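Local coordinates for fructooligosaccharide ABC transporter substrate-binding protein FusA (Streptococcus pneumoniae, PDB 5G62) that captures fructooligosaccharides such as kestose, nystose and fructofuranosyl-nystose, preferring longer chains, and serves as the solute-binding component of an ABC importer, at residues E130-V135 with W403-I408; V135-W140 with V266-D271; Q349-L354 with L361-L366. The protein carries 2 engineered substitutions. All blocks are in the same frame, centred on the assembly; numbering follows the deposited sequence.

Contact 1 of 3, residues E130-V135 with W403-I408. With FRU (beta-D-fructofuranose), chain C.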
loop_
_atom_site.group_PDB
_atom_site.type_symbol
_atom_site.label_atom_id
_atom_site.label_comp_id
_atom_site.label_asym_id
_atom_site.label_seq_id
_atom_site.Cartn_x
_atom_site.Cartn_y
_atom_site.Cartn_z
ATOM N N GLU A 130 -11.942 2.786 10.390
ATOM C CA GLU A 130 -12.109 3.899 9.474
ATOM C C GLU A 130 -10.816 4.330 8.805
ATOM O O GLU A 130 -10.866 5.219 7.954
ATOM C CB GLU A 130 -12.721 5.110 10.182
ATOM C CG GLU A 130 -14.115 4.889 10.581
ATOM C CD GLU A 130 -14.741 6.069 11.290
ATOM O OE1 GLU A 130 -14.113 7.133 11.408
ATOM O OE2 GLU A 130 -15.875 5.926 11.744
ATOM N N SER A 131 -9.676 3.728 9.161
ATOM C CA SER A 131 -8.429 4.002 8.465
ATOM C C SER A 131 -8.598 3.911 6.946
ATOM O O SER A 131 -9.242 2.993 6.435
ATOM C CB SER A 131 -7.361 3.017 8.929
ATOM O OG SER A 131 -6.199 3.168 8.195
ATOM N N ILE A 132 -7.990 4.862 6.227
ATOM C CA ILE A 132 -7.979 4.819 4.772
ATOM C C ILE A 132 -7.303 3.545 4.250
ATOM O O ILE A 132 -7.539 3.145 3.106
ATOM C CB ILE A 132 -7.305 6.077 4.178
ATOM C CG1 ILE A 132 -7.787 6.271 2.733
ATOM C CG2 ILE A 132 -5.780 5.936 4.251
ATOM C CD1 ILE A 132 -7.463 7.627 2.122
ATOM N N HIS A 133 -6.489 2.889 5.073
ATOM C CA HIS A 133 -5.781 1.676 4.698
ATOM C C HIS A 133 -6.588 0.389 4.940
ATOM O O HIS A 133 -6.152 -0.671 4.523
ATOM C CB HIS A 133 -4.447 1.617 5.453
ATOM C CG HIS A 133 -3.519 2.735 5.086
ATOM N ND1 HIS A 133 -3.390 3.881 5.849
ATOM C CD2 HIS A 133 -2.725 2.911 4.005
ATOM C CE1 HIS A 133 -2.542 4.699 5.259
ATOM N NE2 HIS A 133 -2.121 4.140 4.145
ATOM N N SER A 134 -7.759 0.466 5.571
ATOM C CA SER A 134 -8.496 -0.731 5.960
ATOM C C SER A 134 -8.816 -1.658 4.772
ATOM O O SER A 134 -8.876 -2.867 4.950
ATOM C CB SER A 134 -9.787 -0.339 6.669
ATOM O OG SER A 134 -9.525 0.185 7.945
ATOM N N VAL A 135 -9.039 -1.102 3.586
ATOM C CA VAL A 135 -9.236 -1.828 2.339
ATOM C C VAL A 135 -8.345 -1.170 1.292
ATOM O O VAL A 135 -8.439 0.036 1.083
ATOM C CB VAL A 135 -10.707 -1.773 1.861
ATOM C CG1 VAL A 135 -10.869 -2.416 0.473
ATOM C CG2 VAL A 135 -11.658 -2.383 2.910
ATOM N N TRP A 403 -12.929 11.829 0.108
ATOM C CA TRP A 403 -13.866 10.967 -0.624
ATOM C C TRP A 403 -13.670 9.479 -0.290
ATOM O O TRP A 403 -14.635 8.756 -0.024
ATOM C CB TRP A 403 -13.648 11.247 -2.095
ATOM C CG TRP A 403 -14.436 10.464 -3.072
ATOM C CD1 TRP A 403 -15.762 10.599 -3.370
ATOM C CD2 TRP A 403 -13.918 9.479 -3.959
ATOM N NE1 TRP A 403 -16.101 9.745 -4.410
ATOM C CE2 TRP A 403 -14.988 9.049 -4.785
ATOM C CE3 TRP A 403 -12.654 8.920 -4.147
ATOM C CZ2 TRP A 403 -14.824 8.065 -5.743
ATOM C CZ3 TRP A 403 -12.501 7.960 -5.110
ATOM C CH2 TRP A 403 -13.581 7.555 -5.906
ATOM N N ARG A 404 -12.429 8.993 -0.302
ATOM C CA ARG A 404 -12.207 7.567 -0.070
ATOM C C ARG A 404 -12.514 7.174 1.388
ATOM O O ARG A 404 -13.082 6.104 1.653
ATOM C CB ARG A 404 -10.780 7.192 -0.462
ATOM C CG ARG A 404 -10.577 5.698 -0.656
ATOM C CD ARG A 404 -9.106 5.390 -1.015
ATOM N NE ARG A 404 -9.031 4.065 -1.621
ATOM C CZ ARG A 404 -8.767 2.938 -0.969
ATOM N NH1 ARG A 404 -8.494 2.942 0.339
ATOM N NH2 ARG A 404 -8.747 1.785 -1.627
ATOM N N LEU A 405 -12.183 8.057 2.338
ATOM C CA LEU A 405 -12.605 7.864 3.724
ATOM C C LEU A 405 -14.127 7.788 3.844
ATOM O O LEU A 405 -14.652 6.970 4.605
ATOM C CB LEU A 405 -12.069 9.000 4.604
ATOM C CG LEU A 405 -10.580 8.881 4.959
ATOM C CD1 LEU A 405 -10.090 10.171 5.649
ATOM C CD2 LEU A 405 -10.367 7.667 5.881
ATOM N N ASP A 406 -14.846 8.677 3.160
ATOM C CA ASP A 406 -16.303 8.591 3.183
ATOM C C ASP A 406 -16.807 7.274 2.561
ATOM O O ASP A 406 -17.777 6.688 3.052
ATOM C CB ASP A 406 -16.927 9.793 2.472
ATOM C CG ASP A 406 -16.748 11.102 3.248
ATOM O OD1 ASP A 406 -16.500 11.070 4.474
ATOM O OD2 ASP A 406 -16.864 12.167 2.619
ATOM N N LEU A 407 -16.171 6.797 1.484
ATOM C CA LEU A 407 -16.650 5.535 0.881
ATOM C C LEU A 407 -16.402 4.349 1.812
ATOM O O LEU A 407 -17.242 3.455 1.926
ATOM C CB LEU A 407 -15.991 5.287 -0.476
ATOM C CG LEU A 407 -16.239 6.239 -1.660
ATOM C CD1 LEU A 407 -15.261 5.937 -2.832
ATOM C CD2 LEU A 407 -17.727 6.263 -2.134
ATOM N N ILE A 408 -15.250 4.337 2.483
ATOM C CA ILE A 408 -14.919 3.280 3.426
ATOM C C ILE A 408 -15.957 3.231 4.558
ATOM O O ILE A 408 -16.481 2.164 4.906
ATOM C CB ILE A 408 -13.485 3.477 3.968
ATOM C CG1 ILE A 408 -12.473 3.225 2.853
ATOM C CG2 ILE A 408 -13.216 2.550 5.127
ATOM C CD1 ILE A 408 -11.045 3.630 3.189
HETATM C C1 FRU C . -2.726 6.765 1.260
HETATM C C2 FRU C . -3.068 7.728 0.162
HETATM C C3 FRU C . -2.987 9.250 0.633
HETATM C C4 FRU C . -3.908 9.909 -0.321
HETATM C C5 FRU C . -4.951 9.048 -0.308
HETATM C C6 FRU C . -5.773 9.095 -1.554
HETATM O O1 FRU C . -1.436 6.861 1.749
HETATM O O3 FRU C . -1.692 9.741 0.636
HETATM O O4 FRU C . -4.235 11.153 0.203
HETATM O O5 FRU C . -4.292 7.604 -0.105
HETATM O O6 FRU C . -6.816 8.178 -1.510
HETATM O O HOH W 1 -13.347 5.994 6.977
#
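Arg404 reaches from helix 399-412 and closes the end of its guanidinium on a single backbone oxygen, Val135 O, just after a type I beta turn (Ser131 to Ser134) in the loop between strands 121-123 and 138-142. Arg404 NH1 donates to Val135 O over 3.0 Å and lies nearly on the line of the carbonyl bond. Arg404 NH2 donates to the same Val135 O at 3.2 Å, from a position tilted out of the carbonyl plane. Since the oxygen stays close to the guanidinium plane in both bonds, this end-on double grip should restrict rotation of the group. Ile132 O also comes within 2.9 Å of Arg404 NH1 near that plane, but the angle is too poor for a hydrogen bond. The reach depends on the torsions: CG stands anti to the backbone N (chi1 -163°), and the chain runs extended from there to NE. Arg404 NE donates to Trp270 O, and a cation-pi contact with Trp270 ties the arginine further to the sugar pocket, of which Ile132 and Arg404 are both part.

At the start of the turn Ser131 OG accepts from His133 N in an ST turn. Farther from the guanidinium, one water donates to both Glu130 O and Leu405 O, linking loop and helix, while the carboxylate of Glu130 pairs with Lys409.

Apolar branches fill in around these bonds. Ile132 crosses Arg404 at about a right angle, Ile132 CG1 lying 4.1 Å from Arg404 CD, and Leu405 CD2 approaches Ile132 CB to 3.8 Å. Ile408 CD1 lies 4.2 Å from Ile132 CG1. The far end of Ile132 meets substrate, its CD1 3.7 Å from O6 of the chain C fructose.

Contact 2 of 3, residues V135-W140 with V266-D271. With FRU (beta-D-fructofuranose), chain C; FRU (beta-D-fructofuranose), chain B.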
loop_
_atom_site.group_PDB
_atom_site.type_symbol
_atom_site.label_atom_id
_atom_site.label_comp_id
_atom_site.label_asym_id
_atom_site.label_seq_id
_atom_site.Cartn_x
_atom_site.Cartn_y
_atom_site.Cartn_z
ATOM N N VAL A 135 -9.039 -1.102 3.586
ATOM C CA VAL A 135 -9.236 -1.828 2.339
ATOM C C VAL A 135 -8.345 -1.170 1.292
ATOM O O VAL A 135 -8.439 0.036 1.083
ATOM C CB VAL A 135 -10.707 -1.773 1.861
ATOM C CG1 VAL A 135 -10.869 -2.416 0.473
ATOM C CG2 VAL A 135 -11.658 -2.383 2.910
ATOM N N ASN A 136 -7.498 -1.957 0.633
ATOM C CA ASN A 136 -6.703 -1.424 -0.453
ATOM C C ASN A 136 -7.302 -1.708 -1.832
ATOM O O ASN A 136 -7.454 -0.782 -2.620
ATOM C CB ASN A 136 -5.239 -1.918 -0.361
ATOM C CG ASN A 136 -5.063 -3.468 -0.398
ATOM O OD1 ASN A 136 -5.935 -4.241 -0.054
ATOM N ND2 ASN A 136 -3.857 -3.886 -0.754
ATOM N N ASP A 137 -7.658 -2.952 -2.123
ATOM C CA ASP A 137 -8.111 -3.357 -3.468
ATOM C C ASP A 137 -9.641 -3.305 -3.554
ATOM O O ASP A 137 -10.345 -4.315 -3.617
ATOM C CB ASP A 137 -7.548 -4.738 -3.818
ATOM C CG ASP A 137 -8.084 -5.874 -2.915
ATOM O OD1 ASP A 137 -8.231 -5.680 -1.692
ATOM O OD2 ASP A 137 -8.375 -6.972 -3.452
ATOM N N MET A 138 -10.158 -2.079 -3.516
ATOM C CA MET A 138 -11.583 -1.835 -3.673
ATOM C C MET A 138 -12.065 -2.329 -5.041
ATOM O O MET A 138 -11.345 -2.262 -6.039
ATOM C CB MET A 138 -11.915 -0.342 -3.544
ATOM C CG MET A 138 -11.865 0.257 -2.106
ATOM S SD MET A 138 -12.119 2.025 -2.000
ATOM C CE MET A 138 -13.783 2.158 -2.671
ATOM N N ALA A 139 -13.297 -2.819 -5.062
ATOM C CA ALA A 139 -13.944 -3.317 -6.271
ATOM C C ALA A 139 -14.857 -2.234 -6.823
ATOM O O ALA A 139 -15.593 -1.606 -6.065
ATOM C CB ALA A 139 -14.751 -4.590 -5.980
ATOM N N TRP A 140 -14.813 -2.043 -8.145
ATOM C CA TRP A 140 -15.549 -1.033 -8.888
ATOM C C TRP A 140 -16.300 -1.735 -10.017
ATOM O O TRP A 140 -15.827 -2.744 -10.537
ATOM C CB TRP A 140 -14.603 0.002 -9.487
ATOM C CG TRP A 140 -13.634 0.552 -8.484
ATOM C CD1 TRP A 140 -12.413 0.015 -8.102
ATOM C CD2 TRP A 140 -13.829 1.709 -7.680
ATOM N NE1 TRP A 140 -11.838 0.796 -7.129
ATOM C CE2 TRP A 140 -12.671 1.852 -6.862
ATOM C CE3 TRP A 140 -14.841 2.669 -7.599
ATOM C CZ2 TRP A 140 -12.525 2.908 -5.971
ATOM C CZ3 TRP A 140 -14.692 3.711 -6.707
ATOM C CH2 TRP A 140 -13.535 3.830 -5.911
ATOM N N VAL A 266 -16.122 -5.296 -14.011
ATOM C CA VAL A 266 -15.733 -5.190 -12.614
ATOM C C VAL A 266 -14.211 -5.286 -12.565
ATOM O O VAL A 266 -13.612 -6.100 -13.253
ATOM C CB VAL A 266 -16.378 -6.296 -11.748
ATOM C CG1 VAL A 266 -15.711 -6.409 -10.322
ATOM C CG2 VAL A 266 -17.882 -6.144 -11.697
ATOM N N TYR A 267 -13.581 -4.420 -11.785
ATOM C CA TYR A 267 -12.134 -4.478 -11.637
ATOM C C TYR A 267 -11.788 -3.935 -10.258
ATOM O O TYR A 267 -12.647 -3.412 -9.557
ATOM C CB TYR A 267 -11.395 -3.687 -12.748
ATOM C CG TYR A 267 -11.459 -2.174 -12.604
ATOM C CD1 TYR A 267 -12.593 -1.452 -12.994
ATOM C CD2 TYR A 267 -10.385 -1.460 -12.059
ATOM C CE1 TYR A 267 -12.677 -0.063 -12.838
ATOM C CE2 TYR A 267 -10.445 -0.062 -11.893
ATOM C CZ TYR A 267 -11.569 0.629 -12.276
ATOM O OH TYR A 267 -11.614 1.991 -12.120
ATOM N N PHE A 268 -10.504 -4.020 -9.899
ATOM C CA PHE A 268 -10.036 -3.631 -8.564
ATOM C C PHE A 268 -8.947 -2.555 -8.645
ATOM O O PHE A 268 -8.010 -2.692 -9.425
ATOM C CB PHE A 268 -9.480 -4.847 -7.803
ATOM C CG PHE A 268 -10.452 -5.981 -7.668
ATOM C CD1 PHE A 268 -10.666 -6.885 -8.741
ATOM C CD2 PHE A 268 -11.182 -6.150 -6.519
ATOM C CE1 PHE A 268 -11.574 -7.929 -8.634
ATOM C CE2 PHE A 268 -12.106 -7.212 -6.397
ATOM C CZ PHE A 268 -12.289 -8.105 -7.442
ATOM N N THR A 269 -9.015 -1.551 -7.769
ATOM C CA THR A 269 -7.920 -0.588 -7.685
ATOM C C THR A 269 -8.094 0.273 -6.429
ATOM O O THR A 269 -9.149 0.280 -5.797
ATOM C CB THR A 269 -7.800 0.296 -8.959
ATOM O OG1 THR A 269 -6.509 0.945 -9.015
ATOM C CG2 THR A 269 -8.922 1.325 -9.027
ATOM N N TRP A 270 -7.048 1.031 -6.092
ATOM C CA TRP A 270 -7.190 1.963 -4.959
ATOM C C TRP A 270 -8.266 3.015 -5.217
ATOM O O TRP A 270 -9.123 3.247 -4.364
ATOM C CB TRP A 270 -5.873 2.685 -4.661
ATOM C CG TRP A 270 -5.915 3.603 -3.450
ATOM C CD1 TRP A 270 -6.154 4.970 -3.436
ATOM C CD2 TRP A 270 -5.585 3.247 -2.100
ATOM N NE1 TRP A 270 -6.011 5.464 -2.141
ATOM C CE2 TRP A 270 -5.669 4.429 -1.309
ATOM C CE3 TRP A 270 -5.233 2.037 -1.475
ATOM C CZ2 TRP A 270 -5.450 4.416 0.069
ATOM C CZ3 TRP A 270 -4.991 2.038 -0.104
ATOM C CH2 TRP A 270 -5.078 3.222 0.645
ATOM N N ASP A 271 -8.181 3.694 -6.355
ATOM C CA ASP A 271 -9.050 4.810 -6.724
ATOM C C ASP A 271 -9.349 4.689 -8.215
ATOM O O ASP A 271 -8.421 4.707 -9.043
ATOM C CB ASP A 271 -8.354 6.144 -6.391
ATOM C CG ASP A 271 -9.196 7.401 -6.688
ATOM O OD1 ASP A 271 -10.150 7.387 -7.497
ATOM O OD2 ASP A 271 -8.840 8.448 -6.129
HETATM C C1 FRU C . -2.726 6.765 1.260
HETATM C C2 FRU C . -3.068 7.728 0.162
HETATM C C3 FRU C . -2.987 9.250 0.633
HETATM C C4 FRU C . -3.908 9.909 -0.321
HETATM C C5 FRU C . -4.951 9.048 -0.308
HETATM C C6 FRU C . -5.773 9.095 -1.554
HETATM O O1 FRU C . -1.436 6.861 1.749
HETATM O O3 FRU C . -1.692 9.741 0.636
HETATM O O4 FRU C . -4.235 11.153 0.203
HETATM O O5 FRU C . -4.292 7.604 -0.105
HETATM O O6 FRU C . -6.816 8.178 -1.510
HETATM C C1 FRU B . -2.442 6.313 -1.733
HETATM C C2 FRU B . -2.022 6.500 -3.191
HETATM C C3 FRU B . -2.923 7.575 -3.960
HETATM C C4 FRU B . -2.884 7.063 -5.381
HETATM C C5 FRU B . -3.032 5.772 -5.170
HETATM C C6 FRU B . -2.417 4.988 -6.317
HETATM O O1 FRU B . -2.168 7.521 -0.983
HETATM O O3 FRU B . -2.368 8.815 -3.875
HETATM O O4 FRU B . -3.824 7.614 -6.251
HETATM O O5 FRU B . -2.267 5.420 -3.800
HETATM O O6 FRU B . -2.391 3.682 -5.896
#
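Asn136 lays its CB 4.0 Å from Trp270 CZ3, just before strand 138-142 pairs with strand 264-269 as antiparallel neighbours in a four-stranded mixed sheet. The far side of that indole is part of the substrate site: Trp270 NE1 donates to O6 of the chain C fructose over 2.9 Å, and one face lies beneath C1 of the chain B fructose.

Asp137 centres an inverse gamma turn. Its O points at the edge of the Phe268 ring, near CD2, and is buried without a polar partner, while its carboxylate accepts from Phe196 N. Met138 O takes a hydrogen bond from Thr269 N in the carbonyl plane. Ala139 and Phe268 form a non-hydrogen-bonded pair, and Ala139 CB packs 3.7 Å from Phe268 CE2.

Trp140 pairs with Tyr267 through two backbone bonds, Trp140 N to Tyr267 O (2.9 Å) and Tyr267 N to Trp140 O (3.1 Å). Their rings are nearly parallel but slid apart, with little overlap. With CG anti to its carbonyl carbon (chi1 -50°), the Trp140 indole runs along the partner strand. There Trp140 NE1 donates to Thr269 O at 3.0 Å, perfectly straight (180°) and in the ring plane, although it sits above the carbonyl plane of Thr269.

Contact 3 of 3, residues Q349-L354 with L361-L366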
loop_
_atom_site.group_PDB
_atom_site.type_symbol
_atom_site.label_atom_id
_atom_site.label_comp_id
_atom_site.label_asym_id
_atom_site.label_seq_id
_atom_site.Cartn_x
_atom_site.Cartn_y
_atom_site.Cartn_z
ATOM N N GLN A 349 1.033 21.281 -14.114
ATOM C CA GLN A 349 -0.096 21.349 -13.202
ATOM C C GLN A 349 0.398 21.241 -11.764
ATOM O O GLN A 349 1.400 20.583 -11.488
ATOM C CB GLN A 349 -1.112 20.230 -13.513
ATOM C CG GLN A 349 -2.399 20.305 -12.727
ATOM C CD GLN A 349 -3.458 19.262 -13.183
ATOM O OE1 GLN A 349 -3.176 18.408 -14.019
ATOM N NE2 GLN A 349 -4.664 19.346 -12.612
ATOM N N ASN A 350 -0.321 21.889 -10.849
ATOM C CA ASN A 350 0.041 21.943 -9.437
ATOM C C ASN A 350 -0.984 21.227 -8.566
ATOM O O ASN A 350 -2.191 21.400 -8.741
ATOM C CB ASN A 350 0.156 23.383 -8.970
ATOM C CG ASN A 350 1.333 24.093 -9.593
ATOM O OD1 ASN A 350 2.477 23.846 -9.232
ATOM N ND2 ASN A 350 1.054 24.958 -10.540
ATOM N N ILE A 351 -0.491 20.452 -7.599
ATOM C CA ILE A 351 -1.361 19.823 -6.612
ATOM C C ILE A 351 -1.966 20.865 -5.669
ATOM O O ILE A 351 -3.136 20.771 -5.296
ATOM C CB ILE A 351 -0.581 18.740 -5.841
ATOM C CG1 ILE A 351 -0.274 17.546 -6.777
ATOM C CG2 ILE A 351 -1.314 18.347 -4.556
ATOM C CD1 ILE A 351 -1.454 16.575 -6.975
ATOM N N PHE A 352 -1.186 21.882 -5.293
ATOM C CA PHE A 352 -1.516 22.850 -4.262
ATOM C C PHE A 352 -1.467 24.277 -4.803
ATOM O O PHE A 352 -0.780 24.568 -5.788
ATOM C CB PHE A 352 -0.518 22.796 -3.108
ATOM C CG PHE A 352 -0.575 21.559 -2.269
ATOM C CD1 PHE A 352 -1.640 21.320 -1.409
ATOM C CD2 PHE A 352 0.477 20.663 -2.290
ATOM C CE1 PHE A 352 -1.677 20.188 -0.619
ATOM C CE2 PHE A 352 0.449 19.525 -1.488
ATOM C CZ PHE A 352 -0.626 19.294 -0.648
ATOM N N GLU A 353 -2.164 25.182 -4.118
ATOM C CA GLU A 353 -1.822 26.602 -4.128
ATOM C C GLU A 353 -1.462 27.016 -2.714
ATOM O O GLU A 353 -1.952 26.440 -1.745
ATOM C CB GLU A 353 -2.955 27.499 -4.653
ATOM C CG GLU A 353 -4.174 27.519 -3.776
ATOM C CD GLU A 353 -5.343 28.313 -4.356
ATOM O OE1 GLU A 353 -5.158 29.094 -5.303
ATOM O OE2 GLU A 353 -6.469 28.151 -3.851
ATOM N N LEU A 354 -0.569 27.995 -2.594
ATOM C CA LEU A 354 -0.139 28.484 -1.288
ATOM C C LEU A 354 -0.949 29.720 -0.937
ATOM O O LEU A 354 -0.873 30.722 -1.642
ATOM C CB LEU A 354 1.356 28.826 -1.270
ATOM C CG LEU A 354 1.901 29.385 0.056
ATOM C CD1 LEU A 354 1.797 28.382 1.155
ATOM C CD2 LEU A 354 3.343 29.830 -0.103
ATOM N N LEU A 361 -1.439 25.582 2.844
ATOM C CA LEU A 361 -1.581 24.964 1.533
ATOM C C LEU A 361 -3.022 24.537 1.309
ATOM O O LEU A 361 -3.684 24.036 2.221
ATOM C CB LEU A 361 -0.650 23.755 1.371
ATOM C CG LEU A 361 0.857 24.032 1.434
ATOM C CD1 LEU A 361 1.640 22.851 1.966
ATOM C CD2 LEU A 361 1.403 24.492 0.099
ATOM N N LYS A 362 -3.496 24.725 0.086
ATOM C CA LYS A 362 -4.848 24.331 -0.283
ATOM C C LYS A 362 -4.817 23.497 -1.556
ATOM O O LYS A 362 -4.226 23.901 -2.563
ATOM C CB LYS A 362 -5.741 25.552 -0.483
ATOM C CG LYS A 362 -5.912 26.372 0.772
ATOM C CD LYS A 362 -6.876 27.512 0.595
ATOM C CE LYS A 362 -6.969 28.297 1.900
ATOM N NZ LYS A 362 -7.942 29.429 1.841
ATOM N N HIS A 363 -5.481 22.356 -1.508
ATOM C CA HIS A 363 -5.541 21.464 -2.659
ATOM C C HIS A 363 -6.281 22.109 -3.827
ATOM O O HIS A 363 -7.384 22.633 -3.659
ATOM C CB HIS A 363 -6.221 20.146 -2.265
ATOM C CG HIS A 363 -5.297 19.178 -1.597
ATOM N ND1 HIS A 363 -5.122 19.130 -0.231
ATOM C CD2 HIS A 363 -4.472 18.236 -2.119
ATOM C CE1 HIS A 363 -4.232 18.202 0.062
ATOM N NE2 HIS A 363 -3.824 17.646 -1.067
ATOM N N LEU A 364 -5.719 22.046 -4.943
ATOM C CA LEU A 364 -6.408 22.479 -6.145
ATOM C C LEU A 364 -7.189 21.315 -6.769
ATOM O O LEU A 364 -6.834 20.155 -6.582
ATOM C CB LEU A 364 -5.404 23.018 -7.155
ATOM C CG LEU A 364 -4.664 24.292 -6.714
ATOM C CD1 LEU A 364 -3.583 24.646 -7.701
ATOM C CD2 LEU A 364 -5.636 25.418 -6.613
ATOM N N PRO A 365 -8.277 21.591 -7.485
ATOM C CA PRO A 365 -8.988 20.516 -8.208
ATOM C C PRO A 365 -8.086 19.907 -9.269
ATOM O O PRO A 365 -7.262 20.592 -9.874
ATOM C CB PRO A 365 -10.176 21.234 -8.864
ATOM C CG PRO A 365 -10.214 22.587 -8.321
ATOM C CD PRO A 365 -8.893 22.913 -7.676
ATOM N N LEU A 366 -8.224 18.596 -9.481
ATOM C CA LEU A 366 -7.398 17.917 -10.470
ATOM C C LEU A 366 -7.946 18.023 -11.887
ATOM O O LEU A 366 -7.215 17.733 -12.835
ATOM C CB LEU A 366 -7.233 16.442 -10.104
ATOM C CG LEU A 366 -6.323 16.158 -8.894
ATOM C CD1 LEU A 366 -6.484 14.732 -8.486
ATOM C CD2 LEU A 366 -4.865 16.470 -9.202
HETATM O O HOH W 2 -4.474 20.958 -10.149
HETATM O O HOH W 3 -4.865 18.470 -5.650
HETATM O O HOH W 4 -8.429 25.457 -4.202
#
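Gln349 NE2 is held by two acceptors just beyond the open end of a beta hairpin, strands 352-355 and 360-363. Gln349 NE2 donates to Leu366 O over 3.0 Å, with that oxygen in the amide plane but the nitrogen well above the carbonyl plane of Leu366. It also donates to a water that in turn donates to Asn350 O and Pro365 O. Gln349 OE1 bonds to Thr369, so both ends of the amide are engaged. An extended chain, with CG anti to the backbone N (chi1 -173°), carries the group across.

The ladder follows from the backbone bonds. Leu364 N donates to Ile351 O at 2.9 Å, and Glu353 and Lys362 form a hydrogen-bonded pair, each N donating to the other's O. Phe352 with His363 and Leu354 with Leu361 are the flanking non-hydrogen-bonded pairs.

Phe352 and His363 lie side by side, their planes at 51°. The phenyl edge points at the imidazole face, Phe352 CE1 coming 3.3 Å from His363 CE1, and His363 ND1 is bonded to Thr396. Phe352 CD1 also rests 3.8 Å from Leu361 CB, on the side where helix 332-340 packs against both residues. Trp340, a substrate-binding residue, is a near neighbour of Phe352.

Glu353 and Lys362 share the other face, but their charged ends do not meet; Lys362 NZ instead forms a salt bridge with Asp355, the next residue along the first strand after Leu354. Leu364 crosses Glu353 at about a right angle, Leu364 CD2 lying 3.7 Å from Glu353 CD, while Leu364 CD1 lies 3.4 Å from Phe352 O.

Overall arrangement
Contact 2 is buried and contact 1 partly so; they adjoin, their centres about 12 Å apart, whereas contact 3 is a surface hairpin with its centre about 24 Å from that of the chain. The first two share Val135 and both touch the chain C fructose, and Arg404 of contact 1 reaches Trp270 of contact 2. Their chemistry differs: contact 1 fastens a loop to a helix through side-chain-to-backbone bonds, while contact 2 relies on a strand ladder with large aromatic rings. Contact 3 also has a ladder, but waters and charged side chains accompany it. It touches neither of the others, its nearest atoms lying about 7 Å from contact 2.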